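Local coordinates for protein putative dehydratase (Mesorhizobium loti, PDB 2POZ) that is probably a lyase, perhaps a dehydratase, of the enolase superfamily, though its substrate is unknown, at residues A[130-135]-A[139-144]; A[145-150]-A[333-338]; A[47-52]-A[378-383]; A[80-83]-A[89-92]; A[231-236]-A[243-248]. All blocks are in the same frame, centred on the assembly; numbering follows the deposited sequence.

How the contacts relate
The five contacts sample both halves of an enolase-superfamily chain. Contacts 3 and 4 lie in the N-terminal domain region, which strand 379-383 from the end of the chain joins, and touch each other, Met51 SE lying 3.5 Å from Ile89 CD1; both also meet the second subunit. Contacts 1 and 2 follow each other along the chain, with centres about 10 Å apart; Trp131 CZ3 packs on Val145 CG1 at 3.6 Å. Contact 5 belongs to a later beta-alpha unit of the barrel, its centre about 26 Å from those of contacts 1 and 4. The active site in this superfamily lies at the carboxy-terminal ends of the barrel strands, close to where 231-236 begins.

Contact 1: A[130-135]-A[139-144]; sequences GWYGAA and DEFARA
Trp131, Tyr132 and Ala135, on the loop leaving strand 123-128, pack against Phe141 and Ala144 of helix 138-144, a loop-on-helix contact in the barrel domain of the enolase fold, with helix 179-196 and strand 155-158 adjoining. The loop is shaped by a type I beta turn from Tyr132 to Ala135, closed by Ala135 N to Tyr132 O at 3.1 Å. Among the apolar contacts one is a CH-pi interaction: Ala135 CB stands over one face of the Phe141 ring, 3.6 Å from its centroid and only 15° off the normal. Tyr132 meets the same ring aslant, its CB 3.9 Å from Phe141 CE1 with CG and CD1 close by, while the end of the tyrosine leads away. Because CG of Trp131 lies between the backbone N and the carbonyl carbon (chi1 48°), the indole is turned toward the Ala144 end of the helix segment, where Ala144 CB meets it in plane at the edge, 3.6 Å from Trp131 CE3. Tyr132 CD2 sits over the centre of the indole face, and Val192 and Leu156 adjoin Trp131 from elsewhere in the barrel.

The polar contacts lie mostly outside this apolar patch. Glu140 turns its carboxylate back to the start of the helix, where OE1 accepts from the backbone N of both Asp136 and Thr137. Tyr132 OH bonds to Asn129 OD1. No direct hydrogen bond joins the two segments, but one water does: it donates to Trp131 O at 2.8 Å and to Ala144 O at 2.6 Å.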
# COMPACT_ATOMS: atom_id res chain seq x y z
N GLY A 130 -8.78 -39.46 6.67
CA GLY A 130 -9.59 -40.27 7.57
C GLY A 130 -9.04 -41.63 7.97
O GLY A 130 -9.78 -42.48 8.48
N TRP A 131 -7.75 -41.85 7.76
CA TRP A 131 -7.13 -43.14 8.08
C TRP A 131 -6.46 -43.16 9.46
O TRP A 131 -5.85 -44.16 9.82
CB TRP A 131 -6.08 -43.48 7.02
CG TRP A 131 -5.14 -42.33 6.71
CD1 TRP A 131 -5.34 -41.33 5.81
CD2 TRP A 131 -3.89 -42.05 7.35
NE1 TRP A 131 -4.29 -40.44 5.85
CE2 TRP A 131 -3.39 -40.85 6.79
CE3 TRP A 131 -3.14 -42.69 8.35
CZ2 TRP A 131 -2.18 -40.28 7.19
CZ3 TRP A 131 -1.93 -42.12 8.75
CH2 TRP A 131 -1.47 -40.92 8.17
N TYR A 132 -6.58 -42.07 10.22
CA TYR A 132 -5.94 -41.96 11.53
C TYR A 132 -6.94 -41.59 12.63
O TYR A 132 -6.58 -40.96 13.63
CB TYR A 132 -4.85 -40.89 11.45
CG TYR A 132 -5.36 -39.59 10.87
CD1 TYR A 132 -5.85 -38.58 11.70
CD2 TYR A 132 -5.46 -39.42 9.49
CE1 TYR A 132 -6.43 -37.43 11.17
CE2 TYR A 132 -6.04 -38.27 8.95
CZ TYR A 132 -6.53 -37.29 9.79
OH TYR A 132 -7.13 -36.16 9.26
N GLY A 133 -8.19 -42.01 12.45
CA GLY A 133 -9.25 -41.69 13.39
C GLY A 133 -9.04 -41.92 14.87
O GLY A 133 -9.64 -41.22 15.69
N ALA A 134 -8.20 -42.89 15.24
CA ALA A 134 -7.95 -43.18 16.65
C ALA A 134 -6.48 -43.00 17.02
O ALA A 134 -6.09 -43.24 18.16
CB ALA A 134 -8.41 -44.61 16.98
N ALA A 135 -5.67 -42.59 16.06
CA ALA A 135 -4.24 -42.42 16.31
C ALA A 135 -3.93 -41.31 17.31
O ALA A 135 -4.39 -40.18 17.15
CB ALA A 135 -3.51 -42.16 15.00
N ASP A 139 3.61 -43.68 17.36
CA ASP A 139 3.62 -45.03 16.81
C ASP A 139 2.28 -45.45 16.22
O ASP A 139 2.24 -46.21 15.24
CB ASP A 139 4.05 -46.05 17.85
CG ASP A 139 4.37 -47.38 17.22
OD1 ASP A 139 5.38 -47.47 16.49
OD2 ASP A 139 3.61 -48.35 17.43
N GLU A 140 1.18 -45.00 16.81
CA GLU A 140 -0.13 -45.35 16.28
C GLU A 140 -0.32 -44.67 14.92
O GLU A 140 -1.00 -45.20 14.04
CB GLU A 140 -1.24 -44.95 17.26
CG GLU A 140 -1.10 -45.68 18.60
CD GLU A 140 -2.14 -45.27 19.63
OE1 GLU A 140 -2.49 -44.07 19.70
OE2 GLU A 140 -2.58 -46.15 20.40
N PHE A 141 0.28 -43.50 14.75
CA PHE A 141 0.19 -42.82 13.47
C PHE A 141 0.99 -43.64 12.47
O PHE A 141 0.57 -43.81 11.33
CB PHE A 141 0.75 -41.39 13.57
CG PHE A 141 -0.30 -40.36 13.86
CD1 PHE A 141 -0.97 -39.73 12.81
CD2 PHE A 141 -0.66 -40.05 15.17
CE1 PHE A 141 -1.99 -38.81 13.07
CE2 PHE A 141 -1.67 -39.14 15.44
CZ PHE A 141 -2.34 -38.51 14.39
N ALA A 142 2.12 -44.20 12.91
CA ALA A 142 2.96 -45.02 12.04
C ALA A 142 2.21 -46.27 11.56
O ALA A 142 2.29 -46.63 10.39
CB ALA A 142 4.24 -45.42 12.77
N ARG A 143 1.49 -46.92 12.47
CA ARG A 143 0.72 -48.11 12.12
C ARG A 143 -0.45 -47.75 11.20
O ARG A 143 -0.82 -48.53 10.33
CB ARG A 143 0.13 -48.79 13.37
CG ARG A 143 1.13 -49.42 14.33
CD ARG A 143 1.90 -50.56 13.68
NE ARG A 143 1.07 -51.41 12.83
CZ ARG A 143 0.04 -52.16 13.23
NH1 ARG A 143 -0.33 -52.18 14.51
NH2 ARG A 143 -0.63 -52.88 12.34
N ALA A 144 -1.03 -46.58 11.42
CA ALA A 144 -2.18 -46.13 10.64
C ALA A 144 -1.95 -45.94 9.14
O ALA A 144 -2.90 -46.04 8.36
CB ALA A 144 -2.74 -44.85 11.24
O HOH W 1 -5.30 -46.85 9.06

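Contact 2: A[145-150]-A[333-338]; sequences VERPLK and HYPAFK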
# COMPACT_ATOMS: atom_id res chain seq x y z
N VAL A 145 -0.71 -45.66 8.72
CA VAL A 145 -0.44 -45.46 7.29
C VAL A 145 -0.53 -46.76 6.49
O VAL A 145 -0.77 -46.74 5.28
CB VAL A 145 0.96 -44.85 7.02
CG1 VAL A 145 1.19 -43.62 7.90
CG2 VAL A 145 2.05 -45.90 7.26
N GLU A 146 -0.35 -47.88 7.18
CA GLU A 146 -0.37 -49.19 6.53
C GLU A 146 -1.59 -49.50 5.66
O GLU A 146 -1.43 -49.93 4.52
CB GLU A 146 -0.20 -50.29 7.58
CG GLU A 146 1.22 -50.42 8.11
CD GLU A 146 1.29 -51.24 9.39
OE1 GLU A 146 0.53 -52.23 9.49
OE2 GLU A 146 2.09 -50.89 10.28
N ARG A 147 -2.80 -49.29 6.17
CA ARG A 147 -3.98 -49.59 5.38
C ARG A 147 -4.10 -48.76 4.09
O ARG A 147 -4.19 -49.31 2.99
CB ARG A 147 -5.26 -49.43 6.22
CG ARG A 147 -6.52 -49.75 5.44
CD ARG A 147 -7.78 -49.57 6.27
NE ARG A 147 -8.96 -49.37 5.43
CZ ARG A 147 -9.14 -48.32 4.63
NH1 ARG A 147 -8.22 -47.37 4.55
NH2 ARG A 147 -10.24 -48.22 3.90
N PRO A 148 -4.09 -47.41 4.21
CA PRO A 148 -4.20 -46.66 2.96
C PRO A 148 -3.09 -46.98 1.95
O PRO A 148 -3.34 -47.06 0.75
CB PRO A 148 -4.19 -45.19 3.43
CG PRO A 148 -3.45 -45.25 4.73
CD PRO A 148 -4.01 -46.51 5.36
N LEU A 149 -1.87 -47.17 2.43
CA LEU A 149 -0.77 -47.49 1.54
C LEU A 149 -0.94 -48.86 0.87
O LEU A 149 -0.52 -49.06 -0.26
CB LEU A 149 0.56 -47.42 2.29
CG LEU A 149 0.91 -46.02 2.81
CD1 LEU A 149 2.26 -46.06 3.50
CD2 LEU A 149 0.93 -45.01 1.66
N LYS A 150 -1.56 -49.81 1.58
CA LYS A 150 -1.79 -51.13 1.01
C LYS A 150 -2.84 -51.01 -0.09
O LYS A 150 -2.87 -51.80 -1.02
CB LYS A 150 -2.29 -52.11 2.08
CG LYS A 150 -1.25 -52.53 3.11
CD LYS A 150 -0.29 -53.59 2.57
CE LYS A 150 0.64 -54.11 3.68
NZ LYS A 150 1.54 -55.21 3.23
N HIS A 333 -10.19 -38.51 -0.71
CA HIS A 333 -11.06 -39.63 -0.37
C HIS A 333 -10.83 -40.13 1.07
O HIS A 333 -9.71 -40.07 1.58
CB HIS A 333 -10.82 -40.77 -1.37
CG HIS A 333 -11.78 -41.91 -1.24
ND1 HIS A 333 -13.15 -41.74 -1.29
CD2 HIS A 333 -11.58 -43.24 -1.08
CE1 HIS A 333 -13.74 -42.91 -1.17
NE2 HIS A 333 -12.81 -43.84 -1.04
N TYR A 334 -11.91 -40.58 1.71
CA TYR A 334 -11.87 -41.11 3.09
C TYR A 334 -12.35 -42.56 3.02
O TYR A 334 -13.45 -42.88 3.46
CB TYR A 334 -12.83 -40.33 4.00
CG TYR A 334 -12.50 -38.87 4.23
CD1 TYR A 334 -12.10 -38.42 5.49
CD2 TYR A 334 -12.64 -37.93 3.21
CE1 TYR A 334 -11.85 -37.06 5.72
CE2 TYR A 334 -12.39 -36.58 3.43
CZ TYR A 334 -12.00 -36.14 4.69
OH TYR A 334 -11.78 -34.80 4.91
N PRO A 335 -11.52 -43.46 2.47
CA PRO A 335 -11.93 -44.87 2.36
C PRO A 335 -12.37 -45.56 3.66
O PRO A 335 -13.30 -46.36 3.64
CB PRO A 335 -10.70 -45.53 1.71
CG PRO A 335 -9.57 -44.70 2.21
CD PRO A 335 -10.11 -43.29 2.08
N ALA A 336 -11.73 -45.24 4.78
CA ALA A 336 -12.07 -45.86 6.06
C ALA A 336 -13.52 -45.63 6.53
O ALA A 336 -14.10 -46.49 7.19
CB ALA A 336 -11.09 -45.40 7.15
N PHE A 337 -14.09 -44.49 6.18
CA PHE A 337 -15.46 -44.16 6.58
C PHE A 337 -16.51 -45.14 6.06
O PHE A 337 -17.55 -45.34 6.69
CB PHE A 337 -15.82 -42.74 6.13
CG PHE A 337 -15.09 -41.65 6.88
CD1 PHE A 337 -13.96 -41.95 7.64
CD2 PHE A 337 -15.53 -40.34 6.82
CE1 PHE A 337 -13.27 -40.95 8.32
CE2 PHE A 337 -14.85 -39.33 7.50
CZ PHE A 337 -13.72 -39.64 8.25
N LYS A 338 -16.24 -45.74 4.92
CA LYS A 338 -17.17 -46.69 4.33
C LYS A 338 -17.31 -47.97 5.16
O LYS A 338 -18.25 -48.75 4.95
CB LYS A 338 -16.74 -47.03 2.90
CG LYS A 338 -17.27 -46.08 1.82
CD LYS A 338 -16.82 -44.64 2.03
CE LYS A 338 -17.14 -43.77 0.82
NZ LYS A 338 -18.60 -43.55 0.61
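Arg147, on helix 146-150, reaches across to Pro335 and Ala336 in the loop that follows strand 331-333, joining two parts of the barrel domain that are far apart in sequence. Followed along its length, the second segment starts at His333, tied by backbone hydrogen bonds to Tyr127 and Asn129 of the neighbouring strand region. The chain then enters a short 3-10 segment, 335-338, at whose start Phe337 N bonds to Tyr334 O at 3.2 Å.

Pro335 turns toward the helix. Its N lies over one face of the His333 ring, while Pro335 CB comes to the guanidinium at the edge, in plane, 3.5 Å from Arg147 NH2. Ala336 follows and takes a different side: its CA and CB lie over a face of the same guanidinium, with Ala336 CB 4.3 Å from Arg147 CZ. The arginine arrives there with CG anti to the backbone N (chi1 -180°) and its chain extended as far as NE.

This is packing of a flat cation on a peptide; the charge is met instead by Glu151, whose OE1 forms a salt bridge with NH1. Arg147 NH2 and Ala336 N are both donors, and therefore make no hydrogen bond but merely pack, 3.4 Å apart.

Contact 3: A[47-52]-A[378-383]; sequences AAAGMI and YLWASC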
# COMPACT_ATOMS: atom_id res chain seq x y z
N ALA A 47 -29.09 -28.01 11.00
CA ALA A 47 -29.21 -26.65 10.50
C ALA A 47 -29.23 -26.70 8.97
O ALA A 47 -30.03 -26.01 8.33
CB ALA A 47 -28.03 -25.80 11.00
N ALA A 48 -28.36 -27.52 8.40
CA ALA A 48 -28.30 -27.67 6.95
C ALA A 48 -29.63 -28.23 6.42
O ALA A 48 -30.16 -27.76 5.41
CB ALA A 48 -27.15 -28.58 6.56
N ALA A 49 -30.16 -29.24 7.11
CA ALA A 49 -31.44 -29.82 6.70
C ALA A 49 -32.54 -28.75 6.75
O ALA A 49 -33.36 -28.64 5.85
CB ALA A 49 -31.81 -30.99 7.62
N GLY A 50 -32.53 -27.96 7.83
CA GLY A 50 -33.52 -26.90 7.98
C GLY A 50 -33.41 -25.84 6.89
O GLY A 50 -34.43 -25.33 6.41
N MSE A 51 -32.19 -25.52 6.49
CA MSE A 51 -31.97 -24.51 5.46
C MSE A 51 -32.51 -24.97 4.11
O MSE A 51 -33.15 -24.20 3.41
CB MSE A 51 -30.48 -24.18 5.32
CG MSE A 51 -30.21 -23.08 4.29
SE MSE A 51 -31.06 -21.38 4.73
CE MSE A 51 -32.80 -21.62 3.96
N ILE A 52 -32.24 -26.21 3.74
CA ILE A 52 -32.74 -26.71 2.48
C ILE A 52 -34.27 -26.64 2.48
O ILE A 52 -34.88 -26.26 1.49
CB ILE A 52 -32.27 -28.15 2.22
CG1 ILE A 52 -30.74 -28.17 2.13
CG2 ILE A 52 -32.90 -28.68 0.91
CD1 ILE A 52 -30.16 -29.56 1.95
N TYR A 378 -34.49 -41.98 6.36
CA TYR A 378 -33.93 -40.74 6.88
C TYR A 378 -34.61 -39.46 6.37
O TYR A 378 -34.12 -38.35 6.59
CB TYR A 378 -32.43 -40.73 6.59
CG TYR A 378 -31.72 -41.89 7.26
CD1 TYR A 378 -31.54 -41.92 8.65
CD2 TYR A 378 -31.32 -43.01 6.52
CE1 TYR A 378 -30.96 -43.03 9.28
CE2 TYR A 378 -30.75 -44.12 7.15
CZ TYR A 378 -30.57 -44.12 8.53
OH TYR A 378 -30.02 -45.23 9.13
N LEU A 379 -35.75 -39.64 5.70
CA LEU A 379 -36.52 -38.50 5.20
C LEU A 379 -36.74 -37.58 6.39
O LEU A 379 -37.25 -38.01 7.41
CB LEU A 379 -37.87 -38.98 4.66
CG LEU A 379 -38.79 -37.93 4.03
CD1 LEU A 379 -38.10 -37.28 2.82
CD2 LEU A 379 -40.10 -38.60 3.61
N TRP A 380 -36.35 -36.32 6.26
CA TRP A 380 -36.47 -35.35 7.34
C TRP A 380 -37.56 -34.31 7.07
O TRP A 380 -38.16 -33.77 7.99
CB TRP A 380 -35.13 -34.65 7.53
CG TRP A 380 -35.02 -33.78 8.74
CD1 TRP A 380 -34.75 -34.17 10.03
CD2 TRP A 380 -35.13 -32.35 8.78
NE1 TRP A 380 -34.68 -33.08 10.85
CE2 TRP A 380 -34.91 -31.94 10.11
CE3 TRP A 380 -35.39 -31.37 7.81
CZ2 TRP A 380 -34.93 -30.60 10.50
CZ3 TRP A 380 -35.42 -30.04 8.19
CH2 TRP A 380 -35.19 -29.66 9.53
N ALA A 381 -37.81 -34.02 5.80
CA ALA A 381 -38.85 -33.07 5.44
C ALA A 381 -39.21 -33.22 3.97
O ALA A 381 -38.37 -33.62 3.16
CB ALA A 381 -38.38 -31.63 5.72
N SER A 382 -40.46 -32.90 3.65
CA SER A 382 -40.97 -32.98 2.29
C SER A 382 -41.69 -31.68 1.97
O SER A 382 -42.47 -31.19 2.78
CB SER A 382 -41.96 -34.14 2.15
OG SER A 382 -41.30 -35.39 2.25
N CYS A 383 -41.43 -31.13 0.79
CA CYS A 383 -42.07 -29.88 0.38
C CYS A 383 -42.74 -30.09 -0.98
O CYS A 383 -42.07 -30.46 -1.94
CB CYS A 383 -41.03 -28.76 0.25
SG CYS A 383 -39.82 -28.71 1.59
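With CG of Trp380 anti to the backbone N (chi1 -171°) and the indole turned by chi2 of 82°, the ring projects from strand 379-383 onto Ala49 and Gly50 of helix 45-59. The contact thus packs a helix against the outermost strand, within this chain, of the antiparallel sheet in the N-terminal part of the enolase fold, which the end of the chain returns to complete. Trp380 and Ala381 both face Ile10, a classic beta bulge in the pairing with strand 5-12.

Ala49 CB lies over one face of the six-membered ring, 3.7 Å from its centroid and 14° off the normal, a CH-pi contact. The rim of the ring reaches further along the helix, where Gly50 presents bare backbone: Trp380 CH2 is 3.6 Å from Gly50 CA. An alanine in place of Trp380 would probably leave the Ala49 methyl without its aromatic cover and open a gap between strand and helix. The indole also packs on Trp380 of the second subunit, so the contact is part of a subunit interface; Thr46 and Lys53 touch it from the same helix. At the far corner of the ring, Trp380 CZ3 comes to 3.4 Å from Ala49 O.

Contact 4: A[80-83]-A[89-92]; sequences FWAK and IFAG
Ala82 against Ile89 and Phe90 is a buried apolar contact, made where the loop between helices 68-78 and 87-108 folds back onto the second helix, in the N-terminal part of the enolase fold. A type I beta turn from Phe80 to Lys83 bends the loop; Phe80, with its positive phi, marks the break after helix 68-78 that sends the chain into this turn. Neither side offers a hydrogen bond to the other.

The Ala82 methyl fits between two side chains, 4.0 Å from Ile89 CG1 and 4.1 Å from Phe90 CZ. Ile89 gives both of its branches: CG1, anti to the backbone N (chi1 179°), lies against Ala82, while CG2 comes within 3.9 Å of Trp81 O. The Phe90 ring instead reaches the carbonyl of Ala82 obliquely, a close van der Waals approach of CE1 and CZ, with Phe90 CZ 3.2 Å from Ala82 O.

Trp81 leads away from helix 87-108, and its NE1 donates to Tyr41 O of the second subunit; Phe80, whose CD2 lies over the indole, forms a cation-pi contact with Arg258 of that subunit. Tyr76 of helix 68-78 packs on both Ala82 and Phe90, so the turn is held between the two helices of its own chain while its outer residues meet the second subunit.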
# COMPACT_ATOMS: atom_id res chain seq x y z
N PHE A 80 -31.70 -13.20 2.05
CA PHE A 80 -31.14 -12.17 2.93
C PHE A 80 -29.81 -12.61 3.56
O PHE A 80 -28.82 -11.87 3.51
CB PHE A 80 -32.09 -11.75 4.06
CG PHE A 80 -31.65 -10.49 4.77
CD1 PHE A 80 -31.93 -9.23 4.23
CD2 PHE A 80 -30.90 -10.56 5.95
CE1 PHE A 80 -31.44 -8.05 4.84
CE2 PHE A 80 -30.41 -9.39 6.56
CZ PHE A 80 -30.68 -8.14 6.00
N TRP A 81 -29.78 -13.80 4.14
CA TRP A 81 -28.56 -14.28 4.80
C TRP A 81 -27.45 -14.74 3.88
O TRP A 81 -26.34 -15.01 4.33
CB TRP A 81 -28.93 -15.38 5.80
CG TRP A 81 -29.95 -14.88 6.74
CD1 TRP A 81 -31.27 -15.23 6.79
CD2 TRP A 81 -29.79 -13.81 7.68
NE1 TRP A 81 -31.94 -14.44 7.69
CE2 TRP A 81 -31.05 -13.56 8.25
CE3 TRP A 81 -28.69 -13.04 8.09
CZ2 TRP A 81 -31.25 -12.56 9.21
CZ3 TRP A 81 -28.89 -12.05 9.04
CH2 TRP A 81 -30.16 -11.82 9.59
N ALA A 82 -27.74 -14.83 2.58
CA ALA A 82 -26.75 -15.24 1.60
C ALA A 82 -25.67 -14.17 1.38
O ALA A 82 -24.53 -14.49 1.07
CB ALA A 82 -27.43 -15.56 0.28
N LYS A 83 -26.04 -12.89 1.51
CA LYS A 83 -25.08 -11.80 1.31
C LYS A 83 -24.08 -11.85 2.46
O LYS A 83 -24.43 -11.61 3.61
CB LYS A 83 -25.82 -10.46 1.23
CG LYS A 83 -26.81 -10.38 0.05
CD LYS A 83 -27.41 -8.97 -0.11
CE LYS A 83 -28.32 -8.90 -1.34
NZ LYS A 83 -28.93 -7.55 -1.56
N ILE A 89 -26.08 -21.44 4.87
CA ILE A 89 -26.88 -20.94 3.76
C ILE A 89 -26.32 -21.47 2.44
O ILE A 89 -27.06 -21.97 1.58
CB ILE A 89 -26.92 -19.38 3.72
CG1 ILE A 89 -27.75 -18.90 2.52
CG2 ILE A 89 -25.51 -18.80 3.61
CD1 ILE A 89 -29.22 -19.20 2.63
N PHE A 90 -25.00 -21.42 2.27
CA PHE A 90 -24.44 -21.88 1.01
C PHE A 90 -24.41 -23.38 0.80
O PHE A 90 -24.41 -23.83 -0.35
CB PHE A 90 -23.07 -21.24 0.76
CG PHE A 90 -23.19 -19.81 0.30
CD1 PHE A 90 -22.74 -18.76 1.09
CD2 PHE A 90 -23.87 -19.52 -0.87
CE1 PHE A 90 -22.98 -17.43 0.71
CE2 PHE A 90 -24.12 -18.19 -1.26
CZ PHE A 90 -23.67 -17.15 -0.46
N ALA A 91 -24.41 -24.15 1.88
CA ALA A 91 -24.44 -25.60 1.74
C ALA A 91 -25.86 -25.96 1.26
O ALA A 91 -26.04 -26.89 0.47
CB ALA A 91 -24.14 -26.29 3.07
N GLY A 92 -26.85 -25.21 1.72
CA GLY A 92 -28.22 -25.46 1.30
C GLY A 92 -28.36 -25.12 -0.17
O GLY A 92 -28.88 -25.90 -0.98

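Contact 5: A[231-236]-A[243-248]; sequences EEPCDP and KVISEQ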
# COMPACT_ATOMS: atom_id res chain seq x y z
N GLU A 231 -2.43 -27.31 5.18
CA GLU A 231 -3.79 -26.79 5.01
C GLU A 231 -4.26 -25.95 6.20
O GLU A 231 -4.04 -26.32 7.36
CB GLU A 231 -4.75 -27.95 4.78
CG GLU A 231 -6.19 -27.54 4.50
CD GLU A 231 -7.10 -28.74 4.30
OE1 GLU A 231 -6.61 -29.77 3.78
OE2 GLU A 231 -8.30 -28.65 4.65
N GLU A 232 -4.92 -24.84 5.89
CA GLU A 232 -5.44 -23.92 6.90
C GLU A 232 -4.48 -23.73 8.07
O GLU A 232 -4.79 -24.11 9.20
CB GLU A 232 -6.79 -24.43 7.44
CG GLU A 232 -7.93 -24.42 6.43
CD GLU A 232 -9.25 -24.80 7.07
OE1 GLU A 232 -9.31 -25.84 7.76
OE2 GLU A 232 -10.24 -24.06 6.88
N PRO A 233 -3.30 -23.13 7.83
CA PRO A 233 -2.34 -22.92 8.91
C PRO A 233 -2.87 -21.97 9.98
O PRO A 233 -2.35 -21.93 11.10
CB PRO A 233 -1.11 -22.37 8.18
CG PRO A 233 -1.74 -21.58 7.06
CD PRO A 233 -2.83 -22.52 6.57
N CYS A 234 -3.90 -21.19 9.65
CA CYS A 234 -4.48 -20.29 10.63
C CYS A 234 -5.99 -20.29 10.49
O CYS A 234 -6.53 -20.82 9.52
CB CYS A 234 -3.95 -18.87 10.48
SG CYS A 234 -4.37 -18.09 8.91
N ASP A 235 -6.65 -19.70 11.47
CA ASP A 235 -8.11 -19.62 11.47
C ASP A 235 -8.57 -18.97 10.16
O ASP A 235 -8.07 -17.92 9.78
CB ASP A 235 -8.58 -18.77 12.65
CG ASP A 235 -10.08 -18.86 12.87
OD1 ASP A 235 -10.84 -18.68 11.90
OD2 ASP A 235 -10.49 -19.09 14.03
N PRO A 236 -9.51 -19.62 9.46
CA PRO A 236 -10.05 -19.12 8.19
C PRO A 236 -10.56 -17.68 8.30
O PRO A 236 -10.66 -16.97 7.31
CB PRO A 236 -11.18 -20.10 7.88
CG PRO A 236 -10.70 -21.36 8.50
CD PRO A 236 -10.12 -20.91 9.81
N LYS A 243 -1.46 -14.41 5.24
CA LYS A 243 -0.40 -13.85 4.41
C LYS A 243 0.94 -13.82 5.13
O LYS A 243 1.97 -14.16 4.55
CB LYS A 243 -0.76 -12.43 3.93
CG LYS A 243 0.33 -11.86 3.02
CD LYS A 243 -0.20 -10.87 2.00
CE LYS A 243 0.88 -10.53 0.98
NZ LYS A 243 1.40 -11.75 0.29
N VAL A 244 0.94 -13.42 6.39
CA VAL A 244 2.16 -13.38 7.18
C VAL A 244 2.79 -14.77 7.23
O VAL A 244 4.00 -14.93 7.03
CB VAL A 244 1.88 -12.91 8.62
CG1 VAL A 244 3.13 -13.04 9.47
CG2 VAL A 244 1.40 -11.46 8.60
N ILE A 245 1.96 -15.77 7.49
CA ILE A 245 2.45 -17.14 7.56
C ILE A 245 3.05 -17.57 6.22
O ILE A 245 4.14 -18.14 6.20
CB ILE A 245 1.30 -18.10 7.97
CG1 ILE A 245 0.93 -17.84 9.44
CG2 ILE A 245 1.74 -19.56 7.77
CD1 ILE A 245 -0.37 -18.50 9.88
N SER A 246 2.38 -17.28 5.11
CA SER A 246 2.90 -17.66 3.80
C SER A 246 4.29 -17.07 3.52
O SER A 246 5.11 -17.70 2.84
CB SER A 246 1.94 -17.24 2.69
OG SER A 246 1.87 -15.83 2.56
N GLU A 247 4.55 -15.88 4.05
CA GLU A 247 5.84 -15.22 3.84
C GLU A 247 6.91 -15.72 4.80
O GLU A 247 8.10 -15.46 4.60
CB GLU A 247 5.69 -13.71 4.03
CG GLU A 247 4.58 -13.07 3.23
CD GLU A 247 4.43 -11.58 3.52
OE1 GLU A 247 4.38 -11.19 4.72
OE2 GLU A 247 4.36 -10.78 2.56
N GLN A 248 6.50 -16.45 5.83
CA GLN A 248 7.45 -16.91 6.84
C GLN A 248 7.75 -18.41 6.88
O GLN A 248 8.66 -18.82 7.59
CB GLN A 248 6.97 -16.47 8.22
CG GLN A 248 7.00 -14.96 8.45
CD GLN A 248 8.41 -14.41 8.49
OE1 GLN A 248 9.30 -15.01 9.09
NE2 GLN A 248 8.62 -13.25 7.87
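Ile245 of helix 239-248 points at Pro233 and Cys234, two residues of the loop that carries the chain from strand 227-231 into that same helix, so the contact closes one beta-alpha unit of the barrel. The isoleucine divides its two branches between the two partners. Ile245 CG2, anti to the backbone N, goes to the proline, 4.0 Å from Pro233 CB and 4.1 Å from Pro233 CG, the two side chains crossing at a slant. The other branch runs on from CG1, which lies beside the backbone N (chi1 -69°), in an extended course to its terminal methyl, and Ile245 CD1 ends 3.6 Å from Cys234 CB. The cysteine sulfur lies further off, Cys234 SG being 4.1 Å from Ile245 CD1.

All three residues are buried and the join is purely apolar. A serine in place of Ile245 would take from Pro233 and from Cys234 CB the two branches that pack on them, and would probably leave the loop less firmly seated on the helix. Ile253 of the next barrel strand touches both Pro233 and Ile245, and Leu242 adds to the packing on the loop, while Cys234 also meets Asn301 of the third subunit.

At the start of the loop Glu231 is salt-bridged to Lys157 and Glu232 to Arg258, near the strand ends where this superfamily has its active site. Within the helix Lys243 O is gripped twice: by Glu247 N at 3.1 Å, and by Ser246 OG at 2.6 Å, tilted 22° from the carbonyl plane.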